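PDB 3T7V: 3-methylornithine synthase, which catalyses the radical-based isomerisation of L-lysine to (3R)-3-methyl-D-ornithine, a step in pyrrolysine biosynthesis, using a [4Fe-4S] cluster and S-adenosylmethionine. Local coordinates for residues Gly207-Thr210 and Gly211-Asn214; Tyr21-Asp25 and Asn26-Thr30; Leu259-Ile262 and Ser263-Leu267; Leu288-Asn291 and Ala292-Ile296. All coordinates share one frame; numbering follows the deposited sequence.

Contact 1: Gly207-Thr210 and Gly211-Asn214; sequences GILT and GVGN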
ATOM      1  N   GLY A 207       6.827  -1.118   1.377  1.00 12.21           N
ATOM      2  CA  GLY A 207       6.506  -0.621   0.047  1.00 13.28           C
ATOM      3  C   GLY A 207       7.642   0.188  -0.509  1.00 13.54           C
ATOM      4  O   GLY A 207       8.376   0.839   0.227  1.00 14.04           O
ATOM      5  N   ILE A 208       7.709   0.167  -1.823  1.00 13.26           N
ATOM      6  CA  ILE A 208       8.650   1.026  -2.572  1.00 14.54           C
ATOM      7  C   ILE A 208       7.980   1.905  -3.582  1.00 14.19           C
ATOM      8  O   ILE A 208       6.823   1.652  -3.997  1.00 15.88           O
ATOM      9  CB  ILE A 208       9.754   0.151  -3.112  1.00 18.31           C
ATOM     10  CG1 ILE A 208       9.166  -0.752  -4.150  1.00 17.34           C
ATOM     11  CG2 ILE A 208      10.564  -0.445  -1.908  1.00 19.21           C
ATOM     12  CD1 ILE A 208      10.243  -1.727  -4.790  1.00 24.40           C
ATOM     13  N   LEU A 209       8.609   3.036  -3.887  1.00 14.19           N
ATOM     14  CA  LEU A 209       8.148   3.932  -4.901  1.00 14.05           C
ATOM     15  C   LEU A 209       8.933   3.715  -6.155  1.00 16.69           C
ATOM     16  O   LEU A 209      10.151   3.508  -6.106  1.00 22.82           O
ATOM     17  CB  LEU A 209       8.373   5.330  -4.426  1.00 19.94           C
ATOM     18  CG  LEU A 209       7.417   6.040  -3.639  1.00 22.07           C
ATOM     19  CD1 LEU A 209       7.891   7.518  -3.457  1.00 24.08           C
ATOM     20  CD2 LEU A 209       6.087   6.153  -4.367  1.00 23.98           C
ATOM     21  N   THR A 210       8.256   3.737  -7.308  1.00 14.28           N
ATOM     22  CA  THR A 210       8.951   3.689  -8.592  1.00 14.01           C
ATOM     23  C   THR A 210       8.624   4.921  -9.354  1.00 15.03           C
ATOM     24  O   THR A 210       7.655   5.574  -9.060  1.00 17.34           O
ATOM     25  CB  THR A 210       8.660   2.382  -9.389  1.00 15.21           C
ATOM     26  OG1 THR A 210       9.602   2.329 -10.476  1.00 16.38           O
ATOM     27  CG2 THR A 210       7.285   2.316  -9.959  1.00 16.69           C
ATOM     28  N   GLY A 211       9.453   5.255 -10.341  1.00 15.11           N
ATOM     29  CA  GLY A 211       9.233   6.482 -11.102  1.00 16.78           C
ATOM     30  C   GLY A 211       9.766   7.701 -10.421  1.00 17.49           C
ATOM     31  O   GLY A 211       9.334   8.813 -10.722  1.00 19.29           O
ATOM     32  N   VAL A 212      10.677   7.498  -9.453  1.00 17.06           N
ATOM     33  CA  VAL A 212      11.099   8.596  -8.591  1.00 19.60           C
ATOM     34  C   VAL A 212      12.619   8.742  -8.697  1.00 20.86           C
ATOM     35  O   VAL A 212      13.264   9.274  -7.791  1.00 27.39           O
ATOM     36  CB  VAL A 212      10.570   8.348  -7.112  1.00 23.61           C
ATOM     37  CG1 VAL A 212      11.396   7.203  -6.474  1.00 24.01           C
ATOM     38  CG2 VAL A 212      10.336   9.663  -6.318  1.00 27.70           C
ATOM     39  N   GLY A 213      13.199   8.232  -9.785  1.00 18.24           N
ATOM     40  CA  GLY A 213      14.637   8.380 -10.076  1.00 21.24           C
ATOM     41  C   GLY A 213      15.387   7.103  -9.720  1.00 23.38           C
ATOM     42  O   GLY A 213      16.633   7.091  -9.753  1.00 25.21           O
ATOM     43  N   ASN A 214      14.651   6.061  -9.319  1.00 18.27           N
ATOM     44  CA  ASN A 214      15.263   4.740  -9.137  1.00 15.85           C
ATOM     45  C   ASN A 214      15.529   4.074 -10.476  1.00 18.49           C
ATOM     46  O   ASN A 214      14.655   3.949 -11.328  1.00 22.07           O
ATOM     47  CB  ASN A 214      14.292   3.845  -8.324  1.00 17.85           C
ATOM     48  CG  ASN A 214      12.896   3.760  -8.937  1.00 16.88           C
ATOM     49  OD1 ASN A 214      12.256   4.815  -9.185  1.00 17.28           O
ATOM     50  ND2 ASN A 214      12.398   2.544  -9.210  1.00 17.04           N
TER

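Contact 2: Tyr21-Asp25 and Asn26-Thr30; sequences YQLTD and NDLRT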
ATOM      1  N   TYR A  21      11.678 -22.017  -6.759  1.00 37.88           N
ATOM      2  CA  TYR A  21      12.790 -21.279  -7.402  1.00 33.81           C
ATOM      3  C   TYR A  21      12.907 -19.843  -6.855  1.00 29.49           C
ATOM      4  O   TYR A  21      11.890 -19.140  -6.746  1.00 28.13           O
ATOM      5  CB  TYR A  21      12.630 -21.280  -8.944  1.00 32.82           C
ATOM      6  CG  TYR A  21      13.749 -20.578  -9.669  1.00 32.61           C
ATOM      7  CD1 TYR A  21      15.015 -21.165  -9.761  1.00 42.50           C
ATOM      8  CD2 TYR A  21      13.547 -19.291 -10.204  1.00 29.11           C
ATOM      9  CE1 TYR A  21      16.065 -20.498 -10.367  1.00 44.99           C
ATOM     10  CE2 TYR A  21      14.581 -18.591 -10.797  1.00 34.67           C
ATOM     11  CZ  TYR A  21      15.851 -19.222 -10.909  1.00 34.06           C
ATOM     12  OH  TYR A  21      16.893 -18.557 -11.529  1.00 35.75           O
ATOM     13  N   GLN A  22      14.125 -19.416  -6.539  1.00 28.30           N
ATOM     14  CA  GLN A  22      14.436 -18.062  -6.036  1.00 26.30           C
ATOM     15  C   GLN A  22      15.055 -17.274  -7.186  1.00 25.28           C
ATOM     16  O   GLN A  22      16.101 -17.634  -7.651  1.00 29.70           O
ATOM     17  CB  GLN A  22      15.512 -18.104  -4.962  1.00 39.66           C
ATOM     18  CG  GLN A  22      15.372 -19.187  -3.922  1.00 51.67           C
ATOM     19  CD  GLN A  22      14.536 -18.693  -2.804  1.00 52.66           C
ATOM     20  OE1 GLN A  22      13.467 -18.136  -3.026  1.00 53.56           O
ATOM     21  NE2 GLN A  22      15.004 -18.883  -1.591  1.00 64.63           N
ATOM     22  N   LEU A  23      14.430 -16.146  -7.568  1.00 25.34           N
ATOM     23  CA  LEU A  23      14.968 -15.318  -8.602  1.00 23.29           C
ATOM     24  C   LEU A  23      16.358 -14.787  -8.188  1.00 25.15           C
ATOM     25  O   LEU A  23      16.561 -14.344  -7.031  1.00 26.15           O
ATOM     26  CB  LEU A  23      13.988 -14.167  -8.842  1.00 24.21           C
ATOM     27  CG  LEU A  23      12.847 -14.499  -9.809  1.00 29.87           C
ATOM     28  CD1 LEU A  23      12.005 -15.751  -9.708  1.00 37.54           C
ATOM     29  CD2 LEU A  23      12.007 -13.221  -9.779  1.00 26.40           C
ATOM     30  N   THR A  24      17.329 -14.910  -9.095  1.00 23.32           N
ATOM     31  CA  THR A  24      18.646 -14.332  -8.877  1.00 23.74           C
ATOM     32  C   THR A  24      18.708 -12.866  -9.251  1.00 23.05           C
ATOM     33  O   THR A  24      17.778 -12.348  -9.850  1.00 22.13           O
ATOM     34  CB  THR A  24      19.672 -15.080  -9.752  1.00 26.78           C
ATOM     35  OG1 THR A  24      19.374 -14.843 -11.154  1.00 27.69           O
ATOM     36  CG2 THR A  24      19.625 -16.585  -9.478  1.00 33.40           C
ATOM     37  N   ASP A  25      19.839 -12.203  -8.970  1.00 23.85           N
ATOM     38  CA  ASP A  25      19.939 -10.818  -9.421  1.00 26.21           C
ATOM     39  C   ASP A  25      19.952 -10.722 -10.938  1.00 23.79           C
ATOM     40  O   ASP A  25      19.414  -9.732 -11.487  1.00 23.85           O
ATOM     41  CB  ASP A  25      21.152 -10.064  -8.813  1.00 28.63           C
ATOM     42  CG  ASP A  25      21.071  -9.916  -7.262  1.00 34.30           C
ATOM     43  OD1 ASP A  25      19.947  -9.834  -6.678  1.00 34.50           O
ATOM     44  OD2 ASP A  25      22.149  -9.902  -6.639  1.00 47.08           O
ATOM     45  N   ASN A  26      20.590 -11.675 -11.624  1.00 23.14           N
ATOM     46  CA  ASN A  26      20.479 -11.705 -13.122  1.00 22.04           C
ATOM     47  C   ASN A  26      19.035 -11.806 -13.581  1.00 21.29           C
ATOM     48  O   ASN A  26      18.674 -11.127 -14.589  1.00 21.16           O
ATOM     49  CB  ASN A  26      21.376 -12.757 -13.738  1.00 26.53           C
ATOM     50  CG  ASN A  26      22.840 -12.276 -13.807  1.00 36.49           C
ATOM     51  OD1 ASN A  26      23.673 -13.055 -14.032  1.00 45.96           O
ATOM     52  ND2 ASN A  26      23.104 -11.008 -13.562  1.00 33.26           N
ATOM     53  N   ASP A  27      18.218 -12.652 -12.927  1.00 23.50           N
ATOM     54  CA  ASP A  27      16.800 -12.787 -13.299  1.00 21.81           C
ATOM     55  C   ASP A  27      16.121 -11.420 -13.080  1.00 19.62           C
ATOM     56  O   ASP A  27      15.357 -10.994 -13.952  1.00 22.44           O
ATOM     57  CB  ASP A  27      16.057 -13.847 -12.446  1.00 25.69           C
ATOM     58  CG  ASP A  27      16.612 -15.226 -12.622  1.00 31.69           C
ATOM     59  OD1 ASP A  27      17.209 -15.502 -13.695  1.00 36.08           O
ATOM     60  OD2 ASP A  27      16.425 -16.072 -11.720  1.00 33.02           O
ATOM     61  N   LEU A  28      16.373 -10.743 -11.952  1.00 22.03           N
ATOM     62  CA  LEU A  28      15.756  -9.378 -11.692  1.00 21.54           C
ATOM     63  C   LEU A  28      16.197  -8.426 -12.755  1.00 21.06           C
ATOM     64  O   LEU A  28      15.376  -7.653 -13.225  1.00 21.86           O
ATOM     65  CB  LEU A  28      16.104  -8.871 -10.283  1.00 21.40           C
ATOM     66  CG  LEU A  28      15.583  -9.729  -9.153  1.00 22.79           C
ATOM     67  CD1 LEU A  28      16.000  -9.114  -7.800  1.00 24.39           C
ATOM     68  CD2 LEU A  28      14.065  -9.855  -9.189  1.00 26.73           C
ATOM     69  N   ARG A  29      17.503  -8.372 -13.113  1.00 17.75           N
ATOM     70  CA  ARG A  29      17.911  -7.463 -14.159  1.00 17.53           C
ATOM     71  C   ARG A  29      17.190  -7.704 -15.450  1.00 17.47           C
ATOM     72  O   ARG A  29      16.961  -6.751 -16.201  1.00 23.50           O
ATOM     73  CB  ARG A  29      19.441  -7.499 -14.411  1.00 18.19           C
ATOM     74  CG  ARG A  29      20.223  -6.881 -13.283  1.00 19.01           C
ATOM     75  CD  ARG A  29      21.725  -7.080 -13.552  1.00 19.08           C
ATOM     76  NE  ARG A  29      22.505  -6.469 -12.460  1.00 21.07           N
ATOM     77  CZ  ARG A  29      22.872  -5.201 -12.443  1.00 18.61           C
ATOM     78  NH1 ARG A  29      22.508  -4.352 -13.425  1.00 18.69           N
ATOM     79  NH2 ARG A  29      23.661  -4.747 -11.474  1.00 21.91           N
ATOM     80  N   THR A  30      17.039  -8.992 -15.823  1.00 18.69           N
ATOM     81  CA  THR A  30      16.406  -9.354 -17.068  1.00 18.64           C
ATOM     82  C   THR A  30      14.937  -8.941 -17.053  1.00 18.04           C
ATOM     83  O   THR A  30      14.464  -8.261 -17.984  1.00 21.87           O
ATOM     84  CB  THR A  30      16.557 -10.815 -17.268  1.00 20.87           C
ATOM     85  OG1 THR A  30      17.936 -11.156 -17.275  1.00 22.98           O
ATOM     86  CG2 THR A  30      15.837 -11.279 -18.609  1.00 25.34           C
TER

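Contact 3: Leu259-Ile262 and Ser263-Leu267; sequences LKII and SVLRL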
ATOM      1  N   LEU A 259       3.634  -2.047 -13.085  1.00 19.81           N
ATOM      2  CA  LEU A 259       3.146  -3.376 -13.419  1.00 19.12           C
ATOM      3  C   LEU A 259       4.229  -4.422 -13.484  1.00 18.32           C
ATOM      4  O   LEU A 259       4.079  -5.535 -13.009  1.00 19.19           O
ATOM      5  CB  LEU A 259       2.382  -3.354 -14.751  1.00 19.47           C
ATOM      6  CG  LEU A 259       1.299  -2.271 -14.901  1.00 19.33           C
ATOM      7  CD1 LEU A 259       0.732  -2.475 -16.324  1.00 23.00           C
ATOM      8  CD2 LEU A 259       0.243  -2.534 -13.837  1.00 22.16           C
ATOM      9  N   LYS A 260       5.370  -4.044 -14.085  1.00 18.56           N
ATOM     10  CA  LYS A 260       6.532  -4.941 -14.123  1.00 18.69           C
ATOM     11  C   LYS A 260       6.986  -5.298 -12.702  1.00 16.59           C
ATOM     12  O   LYS A 260       7.305  -6.428 -12.393  1.00 19.65           O
ATOM     13  CB  LYS A 260       7.682  -4.215 -14.901  1.00 23.65           C
ATOM     14  CG  LYS A 260       8.875  -5.042 -15.256  1.00 31.95           C
ATOM     15  CD  LYS A 260       9.520  -4.526 -16.614  1.00 31.83           C
ATOM     16  CE  LYS A 260       9.681  -3.045 -16.551  1.00 30.55           C
ATOM     17  NZ  LYS A 260      10.732  -2.666 -17.555  1.00 27.35           N
ATOM     18  N   ILE A 261       7.008  -4.297 -11.820  1.00 15.33           N
ATOM     19  CA  ILE A 261       7.526  -4.583 -10.508  1.00 14.72           C
ATOM     20  C   ILE A 261       6.531  -5.398  -9.693  1.00 14.20           C
ATOM     21  O   ILE A 261       6.915  -6.227  -8.891  1.00 15.98           O
ATOM     22  CB  ILE A 261       7.903  -3.291  -9.764  1.00 13.60           C
ATOM     23  CG1 ILE A 261       9.125  -2.642 -10.514  1.00 15.39           C
ATOM     24  CG2 ILE A 261       8.282  -3.500  -8.276  1.00 16.91           C
ATOM     25  CD1 ILE A 261       9.296  -1.228 -10.073  1.00 17.86           C
ATOM     26  N   ILE A 262       5.216  -5.174  -9.902  1.00 14.32           N
ATOM     27  CA  ILE A 262       4.182  -6.063  -9.258  1.00 14.10           C
ATOM     28  C   ILE A 262       4.424  -7.531  -9.625  1.00 14.83           C
ATOM     29  O   ILE A 262       4.379  -8.413  -8.775  1.00 16.09           O
ATOM     30  CB  ILE A 262       2.750  -5.628  -9.570  1.00 14.27           C
ATOM     31  CG1 ILE A 262       2.407  -4.352  -8.831  1.00 15.74           C
ATOM     32  CG2 ILE A 262       1.776  -6.746  -9.218  1.00 15.98           C
ATOM     33  CD1 ILE A 262       1.105  -3.747  -9.314  1.00 17.59           C
ATOM     34  N   SER A 263       4.672  -7.740 -10.945  1.00 14.49           N
ATOM     35  CA  SER A 263       4.909  -9.142 -11.355  1.00 15.36           C
ATOM     36  C   SER A 263       6.181  -9.687 -10.730  1.00 15.72           C
ATOM     37  O   SER A 263       6.193 -10.813 -10.265  1.00 17.52           O
ATOM     38  CB  SER A 263       5.026  -9.241 -12.853  1.00 17.44           C
ATOM     39  OG  SER A 263       3.829  -8.812 -13.473  1.00 18.77           O
ATOM     40  N   VAL A 264       7.240  -8.876 -10.666  1.00 15.50           N
ATOM     41  CA  VAL A 264       8.469  -9.352 -10.039  1.00 15.94           C
ATOM     42  C   VAL A 264       8.227  -9.614  -8.546  1.00 15.69           C
ATOM     43  O   VAL A 264       8.702 -10.619  -7.985  1.00 17.33           O
ATOM     44  CB  VAL A 264       9.590  -8.291 -10.247  1.00 18.12           C
ATOM     45  CG1 VAL A 264      10.781  -8.653  -9.391  1.00 21.48           C
ATOM     46  CG2 VAL A 264      10.006  -8.323 -11.736  1.00 20.98           C
ATOM     47  N   LEU A 265       7.442  -8.744  -7.868  1.00 15.21           N
ATOM     48  CA  LEU A 265       7.145  -8.999  -6.441  1.00 15.12           C
ATOM     49  C   LEU A 265       6.396 -10.308  -6.278  1.00 14.11           C
ATOM     50  O   LEU A 265       6.582 -11.008  -5.275  1.00 16.87           O
ATOM     51  CB  LEU A 265       6.216  -7.863  -5.872  1.00 15.14           C
ATOM     52  CG  LEU A 265       7.030  -6.571  -5.571  1.00 14.98           C
ATOM     53  CD1 LEU A 265       6.009  -5.430  -5.233  1.00 17.11           C
ATOM     54  CD2 LEU A 265       8.010  -6.723  -4.433  1.00 15.54           C
ATOM     55  N   ARG A 266       5.476 -10.574  -7.198  1.00 14.85           N
ATOM     56  CA  ARG A 266       4.719 -11.866  -7.078  1.00 15.26           C
ATOM     57  C   ARG A 266       5.660 -13.063  -7.262  1.00 16.63           C
ATOM     58  O   ARG A 266       5.478 -14.107  -6.591  1.00 18.95           O
ATOM     59  CB  ARG A 266       3.596 -11.906  -8.087  1.00 15.59           C
ATOM     60  CG  ARG A 266       2.782 -13.214  -8.166  1.00 16.50           C
ATOM     61  CD  ARG A 266       2.219 -13.608  -6.807  1.00 15.76           C
ATOM     62  NE  ARG A 266       1.183 -12.668  -6.403  1.00 15.22           N
ATOM     63  CZ  ARG A 266       0.757 -12.522  -5.141  1.00 16.43           C
ATOM     64  NH1 ARG A 266       1.247 -13.223  -4.149  1.00 17.60           N
ATOM     65  NH2 ARG A 266      -0.119 -11.546  -4.859  1.00 16.88           N
ATOM     66  N   LEU A 267       6.660 -12.868  -8.115  1.00 16.71           N
ATOM     67  CA  LEU A 267       7.547 -13.990  -8.356  1.00 17.87           C
ATOM     68  C   LEU A 267       8.536 -14.149  -7.192  1.00 19.99           C
ATOM     69  O   LEU A 267       9.066 -15.213  -6.982  1.00 24.90           O
ATOM     70  CB  LEU A 267       8.268 -13.798  -9.711  1.00 19.94           C
ATOM     71  CG  LEU A 267       7.343 -13.818 -10.955  1.00 20.23           C
ATOM     72  CD1 LEU A 267       8.092 -13.500 -12.255  1.00 28.18           C
ATOM     73  CD2 LEU A 267       6.688 -15.172 -11.107  1.00 22.58           C
TER

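Contact 4: Leu288-Asn291 and Ala292-Ile296; sequences LRLN and AGANI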
ATOM      1  N   LEU A 288      -5.243  -3.749 -14.558  1.00 19.58           N
ATOM      2  CA  LEU A 288      -3.891  -3.985 -15.053  1.00 19.03           C
ATOM      3  C   LEU A 288      -3.021  -4.569 -13.924  1.00 19.89           C
ATOM      4  O   LEU A 288      -2.158  -5.463 -14.106  1.00 22.81           O
ATOM      5  CB  LEU A 288      -3.294  -2.660 -15.515  1.00 20.40           C
ATOM      6  CG  LEU A 288      -3.904  -2.076 -16.814  1.00 25.14           C
ATOM      7  CD1 LEU A 288      -3.412  -0.667 -17.114  1.00 31.61           C
ATOM      8  CD2 LEU A 288      -3.581  -3.008 -17.964  1.00 32.60           C
ATOM      9  N   ARG A 289      -3.253  -4.024 -12.732  1.00 17.42           N
ATOM     10  CA  ARG A 289      -2.403  -4.441 -11.544  1.00 16.85           C
ATOM     11  C   ARG A 289      -2.774  -5.822 -11.082  1.00 17.03           C
ATOM     12  O   ARG A 289      -1.872  -6.646 -10.780  1.00 16.96           O
ATOM     13  CB  ARG A 289      -2.556  -3.414 -10.402  1.00 17.79           C
ATOM     14  CG  ARG A 289      -1.852  -2.076 -10.736  1.00 18.69           C
ATOM     15  CD  ARG A 289      -2.465  -0.860 -10.026  1.00 20.17           C
ATOM     16  NE  ARG A 289      -1.572   0.285 -10.285  1.00 20.21           N
ATOM     17  CZ  ARG A 289      -1.525   1.001 -11.436  1.00 21.78           C
ATOM     18  NH1 ARG A 289      -2.320   0.701 -12.484  1.00 22.73           N
ATOM     19  NH2 ARG A 289      -0.624   1.983 -11.553  1.00 26.01           N
ATOM     20  N   LEU A 290      -4.067  -6.158 -11.008  1.00 16.76           N
ATOM     21  CA  LEU A 290      -4.449  -7.562 -10.759  1.00 17.90           C
ATOM     22  C   LEU A 290      -3.931  -8.521 -11.834  1.00 19.54           C
ATOM     23  O   LEU A 290      -3.404  -9.630 -11.497  1.00 22.01           O
ATOM     24  CB  LEU A 290      -5.983  -7.751 -10.652  1.00 18.97           C
ATOM     25  CG  LEU A 290      -6.589  -6.979  -9.436  1.00 17.59           C
ATOM     26  CD1 LEU A 290      -8.117  -6.904  -9.634  1.00 20.96           C
ATOM     27  CD2 LEU A 290      -6.233  -7.694  -8.099  1.00 18.97           C
ATOM     28  N   ASN A 291      -3.972  -8.091 -13.119  1.00 17.85           N
ATOM     29  CA  ASN A 291      -3.426  -8.960 -14.167  1.00 20.16           C
ATOM     30  C   ASN A 291      -1.925  -9.010 -14.190  1.00 18.18           C
ATOM     31  O   ASN A 291      -1.364  -9.822 -14.910  1.00 22.77           O
ATOM     32  CB  ASN A 291      -3.976  -8.492 -15.510  1.00 23.56           C
ATOM     33  CG  ASN A 291      -5.424  -8.885 -15.683  1.00 24.21           C
ATOM     34  OD1 ASN A 291      -5.902  -9.886 -15.069  1.00 25.45           O
ATOM     35  ND2 ASN A 291      -6.138  -8.150 -16.524  1.00 27.83           N
ATOM     36  N   ALA A 292      -1.246  -8.210 -13.383  1.00 17.51           N
ATOM     37  CA  ALA A 292       0.227  -8.331 -13.216  1.00 17.05           C
ATOM     38  C   ALA A 292       0.567  -9.164 -11.943  1.00 18.70           C
ATOM     39  O   ALA A 292       1.752  -9.416 -11.686  1.00 20.08           O
ATOM     40  CB  ALA A 292       0.858  -6.949 -13.057  1.00 18.21           C
ATOM     41  N   GLY A 293      -0.446  -9.616 -11.193  1.00 17.86           N
ATOM     42  CA  GLY A 293      -0.173 -10.496 -10.033  1.00 19.50           C
ATOM     43  C   GLY A 293      -0.607  -9.990  -8.676  1.00 16.15           C
ATOM     44  O   GLY A 293      -0.390 -10.648  -7.694  1.00 17.98           O
ATOM     45  N   ALA A 294      -1.242  -8.841  -8.627  1.00 14.72           N
ATOM     46  CA  ALA A 294      -1.734  -8.369  -7.321  1.00 14.44           C
ATOM     47  C   ALA A 294      -2.928  -9.228  -6.852  1.00 15.12           C
ATOM     48  O   ALA A 294      -3.610  -9.874  -7.638  1.00 16.44           O
ATOM     49  CB  ALA A 294      -2.174  -6.906  -7.413  1.00 16.10           C
ATOM     50  N   ASN A 295      -3.184  -9.192  -5.541  1.00 14.86           N
ATOM     51  CA  ASN A 295      -4.308 -10.006  -4.967  1.00 14.44           C
ATOM     52  C   ASN A 295      -5.195  -9.266  -3.954  1.00 13.96           C
ATOM     53  O   ASN A 295      -6.024  -9.869  -3.348  1.00 15.66           O
ATOM     54  CB  ASN A 295      -3.797 -11.370  -4.449  1.00 16.66           C
ATOM     55  CG  ASN A 295      -2.876 -11.231  -3.231  1.00 17.76           C
ATOM     56  OD1 ASN A 295      -2.379 -10.210  -2.942  1.00 17.48           O
ATOM     57  ND2 ASN A 295      -2.608 -12.297  -2.577  1.00 24.46           N
ATOM     58  N   ILE A 296      -4.895  -7.998  -3.694  1.00 13.97           N
ATOM     59  CA  ILE A 296      -5.712  -7.188  -2.776  1.00 13.60           C
ATOM     60  C   ILE A 296      -5.913  -5.824  -3.395  1.00 14.46           C
ATOM     61  O   ILE A 296      -4.961  -5.205  -3.895  1.00 17.82           O
ATOM     62  CB  ILE A 296      -5.093  -7.145  -1.326  1.00 13.92           C
ATOM     63  CG1 ILE A 296      -5.905  -6.218  -0.403  1.00 15.41           C
ATOM     64  CG2 ILE A 296      -3.610  -6.700  -1.330  1.00 17.41           C
ATOM     65  CD1 ILE A 296      -5.512  -6.503   1.070  1.00 18.45           C
TER

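Contact 1: Gly207-Thr210 and Gly211-Asn214
Thr210 and Asn214 meet where strand 203-210 of the radical SAM TIM-barrel core runs into the loop before helix 216-228. ND2 of Asn214 sends an almost straight hydrogen bond to OG1 of Thr210 (3.1 Å, 178°), with the hydroxyl oxygen lying in the amide plane. Asn214 CG stands between its backbone N and carbonyl carbon (chi1 54°), which turns the amide back to the strand end. OG1 is turned to the loop because it stands opposite the backbone N of its own residue (chi1 -168°); it also bonds Leu256 O, while ND2 has a second partner in Thr219 OG1. At the other end of the amide, Asn214 OD1 accepts from Val212 N at 3.1 Å. With both ends engaged, the amide is fixed against flipping. A leucine in place of Asn214 would probably leave the Val212 N-H and the Thr210 hydroxyl without the amide as mate. Gly211 makes the turn at positive phi, where a CB would run into Thr210 O. Beyond it Val212 folds back over the strand end, toward Leu209, whose side chain touches the bound S-adenosylmethionine. Leu209 CB meets Val212 CG1 at 4.1 Å.

Contact 2: Tyr21-Asp25 and Asn26-Thr30
Asp27 turns back from the first turn of helix 25-32 to meet Thr24 and Tyr21 in the loop before it. Its CB lies 4.2 Å from Leu23 CB and also packs against Thr24 O. From there CG, held on the side of its own backbone N (chi1 -63°), swings the carboxylate toward the preceding loop and comes within 3.2 Å of Thr24 OG1. OD1 lies 3.4 Å from Thr24 OG1, at an angle too poor for a hydrogen bond. At the tip, OD2 takes two hydrogen bonds. Tyr21 OH gives a short one of 2.5 Å to the syn lone pair, with OD2 at the ring edge in the ring plane and the carboxylate turned 45° from the ring. Thr24 N gives the other at 3.0 Å, from above the carboxylate plane. In return Thr24 OG1 accepts from Asp27 N, also at 3.0 Å. An alanine at Asp27 would probably leave the Thr24 N-H and the Tyr21 hydroxyl without their acceptor. On the buried side, Leu23 CD2 meets Leu28 CD2 at 4.0 Å, the two side chains crossing at about a right angle, and both leucines pack on helix 258-268. Asp25 and Arg29 face helix 216-228, in salt bridges with Arg224 and Glu217. The reciprocal pair of Thr24 as N-cap and Asp27 three residues on is the capping box that starts an alpha-helix.

Contact 3: Leu259-Ile262 and Ser263-Leu267
Helix 258-268, an outer helix of the radical SAM TIM barrel, forms this contact within its own turns, Ile261 meeting Leu265 one turn on. Ile261 CG2 approaches Leu265 CD1 at 4.3 Å, and Leu265 CG sits 3.3 Å from Ile261 O. The leucine keeps CG beside its own backbone N (chi1 -78°), which lays the side chain back along the preceding turn. Val264 CG2 reaches Lys260 O at 3.4 Å. Outward, Leu265 packs on helix 216-228 and Val264 on helix 25-32, so the helix is wedged between these two neighbours. Ser263 puts OG 3.3 Å from Leu259 O, but the hydroxyl hydrogen bonds to Ala292 O. Beneath these side chains run regular i to i+4 bonds, among them Leu265 N to Ile261 O at 2.8 Å and Arg266 N to Ile262 O at 2.9 Å. Lys260 and Arg266 leave the helix on different sides, NZ of the lysine held by the carbonyls of Asn255, Leu32 and Leu34, and the guanidinium of the arginine, its chain bent at chi2 and chi3, by those of Gly293, Pro270 and Arg272. Carbonyl oxygens thus satisfy the polar ends of both buried side chains, a solvation that probably offsets much of the cost of enclosing two positive charges among the apolar residues.

Contact 4: Leu288-Asn291 and Ala292-Ile296
Ala292 and Arg289 meet in the Schellman motif that closes helix 278-291 and leads to strand 296-300 of the barrel. Ala292 N bonds Arg289 O at 3.1 Å, coming from well above the carbonyl plane at a bent 140°, and its CB rests against Leu288 O and Arg289 O. Gly293 follows at positive phi (120°), where a CB would be jammed against the carbonyl oxygen of Ala292. Its N reaches back to Leu290 O at 3.0 Å, again from above the plane. Ala294 N then closes the wider loop of the motif onto Arg289 O, 3.1 Å away, so this oxygen takes two donors from opposite faces of its plane. The CB of Ala294 settles 3.4 Å from the same oxygen and touches Ala276 of strand 275-277. Asn295 turns away from the helix; its OD1 accepts from Ile274 N, and its backbone pairs with Phe60 and Ile274 as Ile296 enters the strand. From the helix side, the guanidinium of Arg289 is held by Glu281 and Glu258 in salt bridges, while Arg51 of helix 37-55 donates to the oxygens of Leu290 and Ala294. Leu290 holds CG beside its own backbone N (chi1 -63°), which sends the CD2 branch toward Ala294. This CD2 lies 4.2 Å from Ala294 CB and closer still, 3.4 Å, to Ala294 O.

Overall arrangement
From the N terminus, contact 2 comes first, starting helix 25-32 outside the barrel. Contact 1 then ends strand 203-210 on the cofactor side, contact 3 is a run of helix 258-268, and contact 4 closes the turn into strand 296-300. All four are local and follow in series; none nests or crosses. Contact 3 joins the others: Leu28 CD2 of contact 2 packs 3.5 Å from Val264 CG1, Ile261 CD1 lies 3.6 Å from Thr210 OG1 of contact 1, and contact 4 is tied on by a probable hydrogen bond from Arg266 NE to Gly293 O. Helix 258-268 thus links helix 25-32 to the loop after strand 203-210 and the loop before strand 296-300.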